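Long-range contacts in type IV secretion system protein DotB (Yersinia pseudotuberculosis IP 31758, PDB 6GEF), which probably hydrolyses ATP to power a type IVb secretion system, working as a six-subunit AAA+ ATPase of the GspE family: residues I56-G61 with I148-I153; T44-L49 with Y112-P117; V180-K185 with M324-V329; L155-L160 with D224-A229; R266-I271 with S302-S307. One frame throughout, in Å; residues are numbered along the deposited sequence.

Interaction 1: residues I56-G61 with I148-I153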
# COMPACT_ATOMS: atom_id res chain seq x y z
N ILE A 56 21.61 36.30 -12.36
CA ILE A 56 21.27 36.92 -13.63
C ILE A 56 20.06 36.19 -14.20
O ILE A 56 19.99 34.96 -14.19
CB ILE A 56 22.44 36.89 -14.63
CG1 ILE A 56 21.91 37.17 -16.05
CG2 ILE A 56 23.17 35.61 -14.60
CD1 ILE A 56 22.97 37.10 -17.13
N ILE A 57 19.09 36.96 -14.66
CA ILE A 57 17.83 36.45 -15.16
C ILE A 57 17.68 36.86 -16.61
O ILE A 57 17.71 38.05 -16.92
CB ILE A 57 16.62 36.99 -14.32
CG1 ILE A 57 16.91 36.80 -12.83
CG2 ILE A 57 15.36 36.26 -14.70
CD1 ILE A 57 15.76 37.19 -11.96
N ILE A 58 17.50 35.88 -17.48
CA ILE A 58 17.17 36.10 -18.89
C ILE A 58 15.76 35.61 -19.12
O ILE A 58 15.49 34.41 -19.00
CB ILE A 58 18.17 35.40 -19.82
CG1 ILE A 58 19.61 35.72 -19.43
CG2 ILE A 58 17.90 35.75 -21.25
CD1 ILE A 58 20.14 35.01 -18.21
N LYS A 59 14.86 36.54 -19.42
CA LYS A 59 13.49 36.19 -19.80
C LYS A 59 13.07 37.05 -20.97
O LYS A 59 13.48 38.20 -21.09
CB LYS A 59 12.52 36.39 -18.64
CG LYS A 59 11.17 35.76 -18.86
CD LYS A 59 10.20 36.16 -17.73
CE LYS A 59 9.53 37.50 -18.01
NZ LYS A 59 8.07 37.44 -17.62
N GLN A 60 12.25 36.47 -21.85
CA GLN A 60 11.61 37.23 -22.92
C GLN A 60 10.85 38.46 -22.37
O GLN A 60 10.39 38.43 -21.21
CB GLN A 60 10.65 36.36 -23.69
CG GLN A 60 10.31 36.87 -25.08
CD GLN A 60 9.29 38.02 -25.08
OE1 GLN A 60 8.65 38.34 -24.07
NE2 GLN A 60 9.16 38.65 -26.20
N GLY A 61 10.83 39.52 -23.13
CA GLY A 61 10.05 40.68 -22.79
C GLY A 61 10.67 41.60 -21.77
O GLY A 61 10.14 42.70 -21.56
N ILE A 148 15.69 31.72 -17.96
CA ILE A 148 17.00 31.27 -17.52
C ILE A 148 17.38 32.05 -16.27
O ILE A 148 17.24 33.28 -16.23
CB ILE A 148 18.07 31.47 -18.61
CG1 ILE A 148 17.69 30.70 -19.88
CG2 ILE A 148 19.42 31.02 -18.11
CD1 ILE A 148 17.93 31.50 -21.16
N VAL A 149 17.83 31.34 -15.24
CA VAL A 149 18.40 31.93 -14.05
C VAL A 149 19.77 31.34 -13.81
O VAL A 149 19.94 30.13 -13.76
CB VAL A 149 17.49 31.68 -12.82
CG1 VAL A 149 18.07 32.32 -11.58
CG2 VAL A 149 16.10 32.28 -13.07
N MET A 150 20.77 32.21 -13.69
CA MET A 150 22.15 31.82 -13.43
C MET A 150 22.58 32.38 -12.09
O MET A 150 22.44 33.57 -11.83
CB MET A 150 23.09 32.35 -14.52
CG MET A 150 22.56 32.15 -15.94
SD MET A 150 23.93 32.11 -17.15
CE MET A 150 24.46 33.78 -17.02
N ARG A 151 23.11 31.49 -11.23
CA ARG A 151 23.51 31.85 -9.88
C ARG A 151 25.01 31.69 -9.77
O ARG A 151 25.52 30.55 -9.82
CB ARG A 151 22.78 30.96 -8.84
CG ARG A 151 21.29 31.28 -8.73
CD ARG A 151 20.44 30.09 -8.34
NE ARG A 151 20.56 28.98 -9.30
CZ ARG A 151 20.57 27.69 -8.97
NH1 ARG A 151 20.49 27.30 -7.68
NH2 ARG A 151 20.64 26.79 -9.96
N SER A 152 25.72 32.79 -9.59
CA SER A 152 27.18 32.73 -9.40
C SER A 152 27.56 31.70 -8.35
O SER A 152 26.95 31.64 -7.31
CB SER A 152 27.72 34.11 -9.02
OG SER A 152 27.51 34.34 -7.65
N ILE A 153 28.55 30.89 -8.66
CA ILE A 153 29.12 29.92 -7.72
C ILE A 153 30.42 30.52 -7.13
O ILE A 153 31.30 30.93 -7.89
CB ILE A 153 29.45 28.60 -8.40
CG1 ILE A 153 28.31 28.16 -9.32
CG2 ILE A 153 29.76 27.53 -7.35
CD1 ILE A 153 28.49 26.78 -9.91

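Interaction 2: residues T44-L49 with Y112-P117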
# COMPACT_ATOMS: atom_id res chain seq x y z
N THR A 44 28.11 39.90 -21.49
CA THR A 44 27.05 40.38 -20.61
C THR A 44 27.23 39.83 -19.21
O THR A 44 27.05 40.56 -18.23
CB THR A 44 25.68 40.03 -21.20
OG1 THR A 44 25.62 40.47 -22.56
CG2 THR A 44 24.57 40.70 -20.39
N VAL A 45 27.51 38.54 -19.09
CA VAL A 45 27.68 37.94 -17.78
C VAL A 45 28.94 38.45 -17.14
O VAL A 45 29.05 38.51 -15.89
CB VAL A 45 27.58 36.40 -17.84
CG1 VAL A 45 26.81 35.97 -19.07
CG2 VAL A 45 28.95 35.79 -17.79
N LEU A 46 29.99 38.73 -17.90
CA LEU A 46 31.20 39.35 -17.36
C LEU A 46 30.94 40.80 -16.95
O LEU A 46 31.49 41.25 -15.94
CB LEU A 46 32.34 39.25 -18.36
CG LEU A 46 33.09 37.92 -18.40
CD1 LEU A 46 33.89 37.85 -19.73
CD2 LEU A 46 34.00 37.80 -17.18
N GLU A 47 30.15 41.52 -17.70
CA GLU A 47 29.74 42.85 -17.29
C GLU A 47 28.98 42.82 -15.97
O GLU A 47 29.25 43.60 -15.07
CB GLU A 47 28.90 43.52 -18.41
CG GLU A 47 28.14 44.77 -17.97
CD GLU A 47 29.04 45.82 -17.41
OE1 GLU A 47 28.55 46.93 -17.14
OE2 GLU A 47 30.26 45.57 -17.22
N PHE A 48 27.98 41.96 -15.87
CA PHE A 48 27.30 41.76 -14.58
C PHE A 48 28.28 41.33 -13.51
O PHE A 48 28.10 41.67 -12.34
CB PHE A 48 26.14 40.76 -14.73
CG PHE A 48 24.89 41.36 -15.27
CD1 PHE A 48 24.41 42.55 -14.77
CD2 PHE A 48 24.17 40.73 -16.27
CE1 PHE A 48 23.22 43.11 -15.26
CE2 PHE A 48 22.99 41.29 -16.74
CZ PHE A 48 22.53 42.48 -16.24
N LEU A 49 29.29 40.55 -13.86
CA LEU A 49 30.23 40.04 -12.86
C LEU A 49 31.12 41.13 -12.33
O LEU A 49 31.50 41.12 -11.16
CB LEU A 49 31.04 38.88 -13.44
CG LEU A 49 31.72 37.95 -12.43
CD1 LEU A 49 32.40 36.82 -13.19
CD2 LEU A 49 32.68 38.71 -11.57
N TYR A 112 27.49 26.80 -16.10
CA TYR A 112 27.92 27.63 -17.20
C TYR A 112 29.10 28.48 -16.73
O TYR A 112 28.93 29.29 -15.82
CB TYR A 112 26.78 28.52 -17.70
CG TYR A 112 27.15 29.43 -18.86
CD1 TYR A 112 27.19 28.95 -20.16
CD2 TYR A 112 27.52 30.75 -18.63
CE1 TYR A 112 27.53 29.78 -21.21
CE2 TYR A 112 27.85 31.59 -19.66
CZ TYR A 112 27.87 31.10 -20.96
OH TYR A 112 28.20 31.93 -22.02
N GLU A 113 30.24 28.33 -17.40
CA GLU A 113 31.49 28.95 -16.94
C GLU A 113 31.89 30.04 -17.90
O GLU A 113 31.76 29.89 -19.13
CB GLU A 113 32.60 27.91 -16.85
CG GLU A 113 32.18 26.52 -16.40
CD GLU A 113 31.91 26.43 -14.89
OE1 GLU A 113 31.35 25.42 -14.44
OE2 GLU A 113 32.27 27.37 -14.18
N VAL A 114 32.36 31.16 -17.36
CA VAL A 114 32.85 32.29 -18.16
C VAL A 114 34.18 32.74 -17.56
O VAL A 114 34.33 32.80 -16.34
CB VAL A 114 31.82 33.46 -18.18
CG1 VAL A 114 30.41 32.95 -18.06
CG2 VAL A 114 32.09 34.44 -17.08
N PHE A 115 35.09 33.13 -18.43
CA PHE A 115 36.51 33.32 -18.05
C PHE A 115 36.83 34.80 -18.14
O PHE A 115 36.58 35.44 -19.16
CB PHE A 115 37.46 32.52 -18.96
CG PHE A 115 37.15 31.05 -19.02
CD1 PHE A 115 36.11 30.58 -19.85
CD2 PHE A 115 37.84 30.15 -18.22
CE1 PHE A 115 35.78 29.23 -19.86
CE2 PHE A 115 37.52 28.79 -18.25
CZ PHE A 115 36.49 28.33 -19.07
N HIS A 116 37.37 35.35 -17.06
CA HIS A 116 37.75 36.76 -17.04
C HIS A 116 38.83 37.03 -18.10
O HIS A 116 39.80 36.30 -18.20
CB HIS A 116 38.31 37.14 -15.68
CG HIS A 116 38.13 38.58 -15.31
ND1 HIS A 116 38.42 39.64 -16.15
CD2 HIS A 116 37.67 39.13 -14.17
CE1 HIS A 116 38.14 40.77 -15.54
NE2 HIS A 116 37.66 40.50 -14.34
N PRO A 117 38.60 38.01 -18.99
CA PRO A 117 39.51 38.17 -20.13
C PRO A 117 40.90 38.62 -19.70
O PRO A 117 41.91 38.03 -20.13
CB PRO A 117 38.82 39.23 -21.00
CG PRO A 117 37.97 40.00 -20.03
CD PRO A 117 37.52 39.01 -18.98

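Interaction 3: residues V180-K185 with M324-V329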
# COMPACT_ATOMS: atom_id res chain seq x y z
N VAL A 180 27.64 23.56 16.66
CA VAL A 180 27.60 24.97 16.33
C VAL A 180 26.55 25.17 15.23
O VAL A 180 26.60 24.51 14.19
CB VAL A 180 28.98 25.46 15.84
CG1 VAL A 180 28.95 26.96 15.55
CG2 VAL A 180 30.04 25.14 16.88
N MET A 181 25.61 26.08 15.48
CA MET A 181 24.51 26.34 14.58
C MET A 181 24.57 27.82 14.17
O MET A 181 24.69 28.70 15.03
CB MET A 181 23.16 26.05 15.25
CG MET A 181 23.04 24.62 15.73
SD MET A 181 21.86 24.36 17.10
CE MET A 181 20.36 24.82 16.34
N VAL A 182 24.47 28.08 12.87
CA VAL A 182 24.22 29.39 12.34
C VAL A 182 22.82 29.37 11.72
O VAL A 182 22.52 28.56 10.86
CB VAL A 182 25.27 29.85 11.31
CG1 VAL A 182 26.67 29.53 11.84
CG2 VAL A 182 25.06 29.18 9.99
N ALA A 183 21.96 30.29 12.15
CA ALA A 183 20.59 30.37 11.74
C ALA A 183 20.39 31.55 10.78
O ALA A 183 21.25 32.41 10.62
CB ALA A 183 19.67 30.53 12.94
N GLY A 184 19.23 31.54 10.12
CA GLY A 184 18.85 32.60 9.24
C GLY A 184 17.81 32.16 8.25
O GLY A 184 17.63 30.98 7.98
N LYS A 185 17.10 33.16 7.69
CA LYS A 185 16.20 32.91 6.57
C LYS A 185 16.94 32.74 5.27
O LYS A 185 16.59 31.87 4.46
CB LYS A 185 15.16 34.02 6.49
CG LYS A 185 15.66 35.27 5.76
CD LYS A 185 14.74 36.47 5.93
CE LYS A 185 14.81 37.40 4.73
NZ LYS A 185 13.67 38.37 4.73
N MET A 324 24.44 31.10 16.19
CA MET A 324 24.44 32.34 15.44
C MET A 324 23.22 32.37 14.53
O MET A 324 23.03 31.51 13.70
CB MET A 324 25.71 32.43 14.60
CG MET A 324 25.96 33.82 14.01
SD MET A 324 27.54 33.95 13.17
CE MET A 324 28.57 34.53 14.50
N ALA A 325 22.37 33.38 14.74
CA ALA A 325 21.50 33.90 13.68
C ALA A 325 22.16 35.07 12.98
O ALA A 325 22.81 35.89 13.61
CB ALA A 325 20.16 34.33 14.26
N GLN A 326 22.01 35.12 11.66
CA GLN A 326 22.49 36.22 10.85
C GLN A 326 21.49 36.60 9.82
O GLN A 326 20.77 35.76 9.29
CB GLN A 326 23.81 35.87 10.16
CG GLN A 326 23.75 34.53 9.40
CD GLN A 326 25.12 34.07 8.98
OE1 GLN A 326 26.14 34.53 9.51
NE2 GLN A 326 25.16 33.13 8.07
N THR A 327 21.35 37.91 9.59
CA THR A 327 20.47 38.44 8.54
C THR A 327 21.22 39.50 7.76
O THR A 327 22.18 40.10 8.25
CB THR A 327 19.19 39.02 9.16
OG1 THR A 327 18.23 39.29 8.14
CG2 THR A 327 19.46 40.32 9.87
N LEU A 328 20.75 39.76 6.56
CA LEU A 328 21.35 40.75 5.66
C LEU A 328 20.58 42.05 5.71
O LEU A 328 19.38 42.06 5.54
CB LEU A 328 21.39 40.21 4.21
CG LEU A 328 22.47 39.20 3.87
CD1 LEU A 328 22.51 38.99 2.38
CD2 LEU A 328 23.81 39.66 4.47
N VAL A 329 21.29 43.14 5.99
CA VAL A 329 20.70 44.47 6.07
C VAL A 329 21.42 45.39 5.08
O VAL A 329 22.46 45.06 4.50
CB VAL A 329 20.78 45.02 7.51
CG1 VAL A 329 19.97 44.13 8.46
CG2 VAL A 329 22.19 45.17 7.96

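Interaction 4: residues L155-L160 with D224-A229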
# COMPACT_ATOMS: atom_id res chain seq x y z
N LEU A 155 34.06 30.32 -5.54
CA LEU A 155 35.13 29.32 -5.54
C LEU A 155 35.68 29.08 -4.11
O LEU A 155 35.58 27.97 -3.58
CB LEU A 155 36.28 29.74 -6.48
CG LEU A 155 37.15 28.63 -7.00
CD1 LEU A 155 38.15 29.19 -8.02
CD2 LEU A 155 37.89 27.99 -5.86
N ASP A 156 36.24 30.13 -3.51
CA ASP A 156 37.09 29.98 -2.35
C ASP A 156 36.44 30.66 -1.15
O ASP A 156 36.00 31.79 -1.26
CB ASP A 156 38.47 30.62 -2.62
CG ASP A 156 39.48 29.64 -3.13
OD1 ASP A 156 39.26 28.39 -2.96
OD2 ASP A 156 40.50 30.10 -3.71
N PRO A 157 36.39 29.99 0.00
CA PRO A 157 35.88 30.65 1.20
C PRO A 157 36.56 31.98 1.44
O PRO A 157 37.75 32.13 1.17
CB PRO A 157 36.18 29.64 2.31
CG PRO A 157 36.22 28.33 1.63
CD PRO A 157 36.77 28.59 0.26
N LEU A 158 35.81 32.96 1.94
CA LEU A 158 36.35 34.28 2.19
C LEU A 158 37.00 34.32 3.56
O LEU A 158 36.51 33.72 4.50
CB LEU A 158 35.24 35.34 2.11
CG LEU A 158 34.84 35.78 0.70
CD1 LEU A 158 34.08 34.71 -0.03
CD2 LEU A 158 34.00 37.05 0.80
N PRO A 159 38.10 35.07 3.70
CA PRO A 159 38.64 35.35 5.04
C PRO A 159 37.60 35.91 5.99
O PRO A 159 36.56 36.41 5.55
CB PRO A 159 39.74 36.37 4.76
CG PRO A 159 40.15 36.12 3.35
CD PRO A 159 38.92 35.69 2.63
N LEU A 160 37.84 35.80 7.27
CA LEU A 160 36.87 36.25 8.27
C LEU A 160 36.66 37.75 8.18
O LEU A 160 35.52 38.23 8.29
CB LEU A 160 37.31 35.83 9.68
CG LEU A 160 37.63 34.36 9.89
CD1 LEU A 160 37.79 34.02 11.34
CD2 LEU A 160 36.61 33.44 9.22
N ASP A 224 39.81 23.34 -2.31
CA ASP A 224 40.92 22.80 -3.09
C ASP A 224 42.16 23.67 -2.92
O ASP A 224 43.28 23.14 -2.86
CB ASP A 224 40.55 22.67 -4.54
CG ASP A 224 39.24 21.81 -4.71
OD1 ASP A 224 38.77 21.22 -3.73
OD2 ASP A 224 38.65 21.64 -5.78
N ASN A 225 41.98 24.99 -2.79
CA ASN A 225 43.10 25.92 -2.74
C ASN A 225 43.51 26.30 -1.32
O ASN A 225 44.34 27.18 -1.15
CB ASN A 225 42.79 27.17 -3.57
CG ASN A 225 42.42 26.83 -5.00
OD1 ASN A 225 43.06 25.97 -5.61
ND2 ASN A 225 41.39 27.49 -5.56
N ILE A 226 42.93 25.67 -0.31
CA ILE A 226 43.23 25.98 1.07
C ILE A 226 44.29 24.99 1.55
O ILE A 226 44.08 23.78 1.60
CB ILE A 226 41.97 25.88 1.96
CG1 ILE A 226 40.79 26.60 1.31
CG2 ILE A 226 42.25 26.43 3.36
CD1 ILE A 226 41.03 28.07 1.04
N LYS A 227 45.46 25.52 1.89
CA LYS A 227 46.52 24.75 2.52
C LYS A 227 46.27 24.66 4.03
O LYS A 227 46.01 25.67 4.69
CB LYS A 227 47.84 25.46 2.28
CG LYS A 227 47.85 26.59 1.24
CD LYS A 227 49.27 27.11 1.12
CE LYS A 227 49.34 28.42 0.32
NZ LYS A 227 50.75 28.86 0.19
N SER A 228 46.31 23.45 4.55
CA SER A 228 46.22 23.19 5.97
C SER A 228 47.42 22.37 6.43
O SER A 228 47.96 21.57 5.67
CB SER A 228 44.91 22.44 6.34
OG SER A 228 44.82 22.23 7.72
N ALA A 229 47.79 22.56 7.69
CA ALA A 229 48.91 21.83 8.27
C ALA A 229 48.51 20.51 8.90
O ALA A 229 49.38 19.68 9.17
CB ALA A 229 49.64 22.71 9.30

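Interaction 5: residues R266-I271 with S302-S307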
# COMPACT_ATOMS: atom_id res chain seq x y z
N ARG A 266 16.26 20.23 10.39
CA ARG A 266 14.91 20.55 9.98
C ARG A 266 13.87 19.63 10.64
O ARG A 266 13.03 20.12 11.40
CB ARG A 266 14.78 20.53 8.46
CG ARG A 266 15.63 19.46 7.78
CD ARG A 266 14.91 18.86 6.56
NE ARG A 266 14.50 19.90 5.60
CZ ARG A 266 13.41 20.67 5.74
NH1 ARG A 266 12.61 20.52 6.85
NH2 ARG A 266 13.14 21.57 4.82
N ASP A 267 13.92 18.33 10.34
CA ASP A 267 13.00 17.39 10.96
C ASP A 267 13.64 16.74 12.19
O ASP A 267 14.81 16.94 12.49
CB ASP A 267 12.58 16.31 9.93
CG ASP A 267 13.72 15.45 9.50
OD1 ASP A 267 14.79 15.46 10.14
OD2 ASP A 267 13.46 14.69 8.54
N LYS A 268 12.84 15.94 12.87
CA LYS A 268 13.28 15.31 14.11
C LYS A 268 14.49 14.41 13.85
O LYS A 268 15.39 14.33 14.69
CB LYS A 268 12.13 14.54 14.76
CG LYS A 268 12.48 13.95 16.10
CD LYS A 268 11.38 13.02 16.60
CE LYS A 268 11.90 12.09 17.70
NZ LYS A 268 11.24 10.75 17.65
N GLN A 269 14.51 13.71 12.74
CA GLN A 269 15.59 12.76 12.47
C GLN A 269 16.90 13.51 12.23
O GLN A 269 17.98 13.03 12.60
CB GLN A 269 15.25 11.85 11.29
CG GLN A 269 16.44 11.08 10.77
CD GLN A 269 16.15 10.03 9.75
OE1 GLN A 269 16.48 8.89 9.97
NE2 GLN A 269 15.54 10.42 8.63
N SER A 270 16.86 14.64 11.54
CA SER A 270 18.06 15.45 11.36
C SER A 270 18.63 15.91 12.70
O SER A 270 19.83 15.83 12.96
CB SER A 270 17.78 16.64 10.45
OG SER A 270 16.86 17.51 11.02
N ILE A 271 17.77 16.44 13.57
CA ILE A 271 18.22 16.91 14.88
C ILE A 271 18.80 15.75 15.68
O ILE A 271 19.87 15.88 16.29
CB ILE A 271 17.06 17.59 15.64
CG1 ILE A 271 16.43 18.69 14.77
CG2 ILE A 271 17.53 18.14 16.96
CD1 ILE A 271 15.09 19.15 15.28
N SER A 302 10.28 22.15 18.76
CA SER A 302 8.95 21.85 18.25
C SER A 302 8.89 20.46 17.59
O SER A 302 7.86 19.81 17.63
CB SER A 302 8.50 22.93 17.29
OG SER A 302 9.28 22.93 16.10
N ARG A 303 10.01 20.03 17.02
CA ARG A 303 10.00 18.81 16.22
C ARG A 303 9.76 17.56 17.05
O ARG A 303 9.49 16.50 16.48
CB ARG A 303 11.30 18.70 15.40
CG ARG A 303 11.17 19.30 14.00
CD ARG A 303 11.61 20.74 13.98
NE ARG A 303 10.46 21.64 14.05
CZ ARG A 303 9.74 22.02 12.99
NH1 ARG A 303 10.00 21.57 11.78
NH2 ARG A 303 8.73 22.84 13.16
N PHE A 304 9.90 17.65 18.35
CA PHE A 304 9.73 16.51 19.25
C PHE A 304 8.36 16.57 19.92
O PHE A 304 7.89 17.60 20.30
CB PHE A 304 10.83 16.50 20.32
CG PHE A 304 12.22 16.38 19.75
CD1 PHE A 304 12.77 15.16 19.45
CD2 PHE A 304 12.97 17.52 19.51
CE1 PHE A 304 14.05 15.06 18.95
CE2 PHE A 304 14.24 17.43 18.99
CZ PHE A 304 14.78 16.20 18.71
N ASP A 305 7.72 15.43 20.04
CA ASP A 305 6.49 15.32 20.82
C ASP A 305 6.77 15.55 22.29
O ASP A 305 7.89 15.42 22.77
CB ASP A 305 5.86 13.94 20.61
CG ASP A 305 4.40 13.91 21.00
OD1 ASP A 305 3.95 14.80 21.78
OD2 ASP A 305 3.71 12.96 20.56
N GLU A 306 5.72 15.91 23.03
CA GLU A 306 5.85 16.21 24.45
C GLU A 306 6.47 15.07 25.25
O GLU A 306 7.37 15.31 26.08
CB GLU A 306 4.53 16.60 25.07
CG GLU A 306 3.90 17.87 24.54
CD GLU A 306 2.50 18.12 25.09
OE1 GLU A 306 2.07 17.56 26.17
OE2 GLU A 306 1.79 18.92 24.38
N SER A 307 6.06 13.84 24.94
CA SER A 307 6.64 12.68 25.63
C SER A 307 8.17 12.65 25.53
O SER A 307 8.88 12.51 26.51
CB SER A 307 6.06 11.38 25.07
OG SER A 307 6.31 11.29 23.67

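Interaction 1: residues I56-G61 with I148-I153
Ile56 and Met150 exchange both of their backbone bonds across two antiparallel strands, with Ile56 N at 2.9 Å from Met150 O and Met150 N at 2.9 Å from Ile56 O. Two residues further on the exchange is repeated: Ile58 N reaches Ile148 O at 2.9 Å, and Ile148 N returns to Ile58 O at 2.9 Å. Ile57 and Val149 form the non-hydrogen-bonded pair in between, where weaker C-H contacts fill in. Val149 CA lies 3.4 Å from Ile56 O, and Ile57 CA lies 3.4 Å from Ile148 O.

Strands 53-59 and 143-153 are the two central members of a six-stranded antiparallel sheet in the N-terminal half of the chain. Each is bonded on its other side as well, Ile57 to Ser65 and Val149 to Asn134.

The apolar contacts divide between the two faces. On the one carrying Ile56, Ile58, Ile148 and Met150, the side chains of Ile56 and Met150 run side by side. A bend at the end of the methionine chain (chi3 -68°) turns its methyl back over the isoleucine, so that Met150 CE comes to 3.6 Å from Ile56 CD1. Ile58 CD1 meets Ile148 CG2 at 4.1 Å, the two side chains crossing at a slant. Helices 38-50 and 82-93 pack over this face through Phe48, Phe41, Ile85 and Ile88. The face of Ile57 and Val149 is turned to another subunit, where His211 and Thr256 of that second copy lie against it.

Interaction 2: residues T44-L49 with Y112-P117
Val45 meets Val114 with a single methyl, CG2, which is directed at both branches of its partner and lies 3.5 Å from Val114 CG2. Its other methyl rests on Met150 of strand 143-153, so Val45 touches two strands of the sheet. Leu46, next along the helix, has the widest reach. Its CG swings toward the backbone N (chi1 -81°), and the fork spreads over the strand's end and the two residues after it. Leu46 CG slides past Val114 in the opposite direction, 3.9 Å from Val114 CG2. Leu46 CD2 comes down on the backbone at His116 CA, 3.9 Å away. Leu46 CD1 comes up to the oxygen of the preceding residue, 3.7 Å from Phe115 O, and on to the proline ring, 3.9 Å from Pro117 CD.

This is a helix laid across one face of an antiparallel sheet: the axes of helix 44-49 and strand 112-115 cross at -74° with 9.1 Å between them. The strand is the outermost on its side of the sheet within the chain, and Val114 and His116 bond through their backbones to Phe129 and Gln127.

No hydrogen bond joins the helix to segment 112-117; the contact is apolar. A turn after Leu46, Leu49 directs its side chain at the same sheet and packs on Phe129 and Tyr131. Tyr112 meets the ring of Phe41, one helical turn before Val45, with the two planes at about 45°.

Interaction 3: residues V180-K185 with M324-V329
Met324 continues a parallel pairing with strand 180-183, which leads into the probable nucleotide-binding loop, in the central sheet of a P-loop NTPase core. Met324 N donates to Met181 O at 2.7 Å. Its carbonyl turns toward Ala183 N, but the model places that oxygen too close to its neighbours for the exact geometry to be trusted. The side chain leaves with CG opposite the backbone N. Only its root stays near strand 180-183, Met324 CB lying 4.1 Å from Val182 CG1, while its end leads away, and the side chain packs on Met173 and on Arg340 of strand 336-344.

Ala325 is paired with Ala183 on the other face of the sheet, where two small methyls meet, Ala325 CB at 4.1 Å from Ala183 CB; helix 293-302 packs there through Val296. Ala325 CA also makes a C-H contact with Ala183 O at 3.4 Å.

That same oxygen accepts from Gln326 N at 3.0 Å, the donor standing 40° out of the carbonyl plane. Gln326 has CG between the backbone N and the carbonyl carbon (chi1 51°), which keeps the foot of the chain beside strand 180-183, with Gln326 CG 3.5 Å from Ala183 O. From there the chain extends to Thr193, whose OG1 is hydrogen-bonded to Gln326 OE1; Arg340 NE adds a weak bond to the same oxygen. Thr193 belongs to helix 187-203, which follows the probable P-loop. Gly184, the first residue of a Walker A-like pattern, closes the contact with its CA 3.7 Å from Gln326 O.

Interaction 4: residues L155-L160 with D224-A229
Asn225 rises from its loop against the carboxylate of Asp156, and its side chain can be followed outward. Asn225 CB is already close to both oxygens, 3.7 Å from Asp156 OD2 and 3.8 Å from Asp156 OD1. Asn225 CG comes next, turned away from the residue's own carbonyl (chi1 -56°), which sets the amide across the two oxygens of the carboxylate. The two planes stand 88° apart, almost perpendicular. At the tip, Asn225 ND2 makes two weak hydrogen bonds to the one acid: the straighter goes to Asp156 OD2 at 3.3 Å, with 160° at the hydrogen, and the other to Asp156 OD1 at 3.5 Å. The same nitrogen abuts a methyl, Leu155 CD2, at 3.5 Å, with the two side chains crossing at about a right angle. Leu155 has a further hold on this part of the chain through a backbone bond with Val222.

Both segments are mostly loop. Residues 155-159 belong to the linker from the N-terminal sheet to the probable nucleotide-binding half, and Pro159 takes the N-cap position of helix 160-163; the other segment connects strands 211-216 and 232-237 of the central sheet.

Beside the polar pair lies a small apolar patch. Ile226 CD1 is 4.4 Å from Pro157 CD and also 4.4 Å from Asp156 OD1. The ring of Pro157 is backed by Phe221 and Tyr223, while Ile226 rests on Glu203 of helix 187-203. At the other end of this loop contact, Asp224 makes a weak hydrogen bond to the backbone of Gln141 of a third subunit.

Interaction 5: residues R266-I271 with S302-S307
Arg303 lays the aliphatic part of its side chain against the carbonyl of Arg266, with Arg303 CG 3.3 Å from Arg266 O. Bends at chi2 (93°) and chi3 (-99°) fold the chain around this oxygen, and Arg303 NH1 makes a weak hydrogen bond to Arg266 O at 3.4 Å, approached at the edge of the guanidinium. Arg303 NH2 bonds Ser302 OG in the guanidinium plane at 3.0 Å.

Lys268 extends its chain across Phe304 at about a right angle, with CG opposite the backbone N (chi1 -176°). Lys268 CG lies 3.4 Å from Phe304 CE1, and Lys268 CE reaches 3.6 Å from Phe304 CD1. Ile271 meets the same ring at its edge, Ile271 CG2 being 3.8 Å from Phe304 CZ, and its CG1 branch ends at Arg303, with Ile271 CD1 3.8 Å from Arg303 CB. Here the first turn of helix 268-280, N-capped by Asp267 through Ser270 N, packs on the loop between helices 293-302 and 306-319.

With its stem held against this surface, the Arg303 guanidinium also forms a salt bridge with Asp315 of the second subunit, which suggests that the contact helps to orient a charge used between subunits.

Interactions 1 and 2 belong to the N-terminal sheet, with centres about 13 Å apart; helix 38-50 leads into strand 53-59, and the two touch through Met150 and Tyr112. Along the chain they alternate and close before the rest open. Interactions 3 and 5 lie in the probable nucleotide-binding half, centres about 21 Å apart, with 5 nested inside the loop that 3 closes. Interaction 4 adjoins interaction 1 in sequence, centres about 28 Å apart, and alternates with interaction 3, centres about 22 Å apart, which ties the linker to the second half. Interactions 1 and 5, centres about 37 Å apart, both touch the second subunit, consistent with each half contributing to the hexamer.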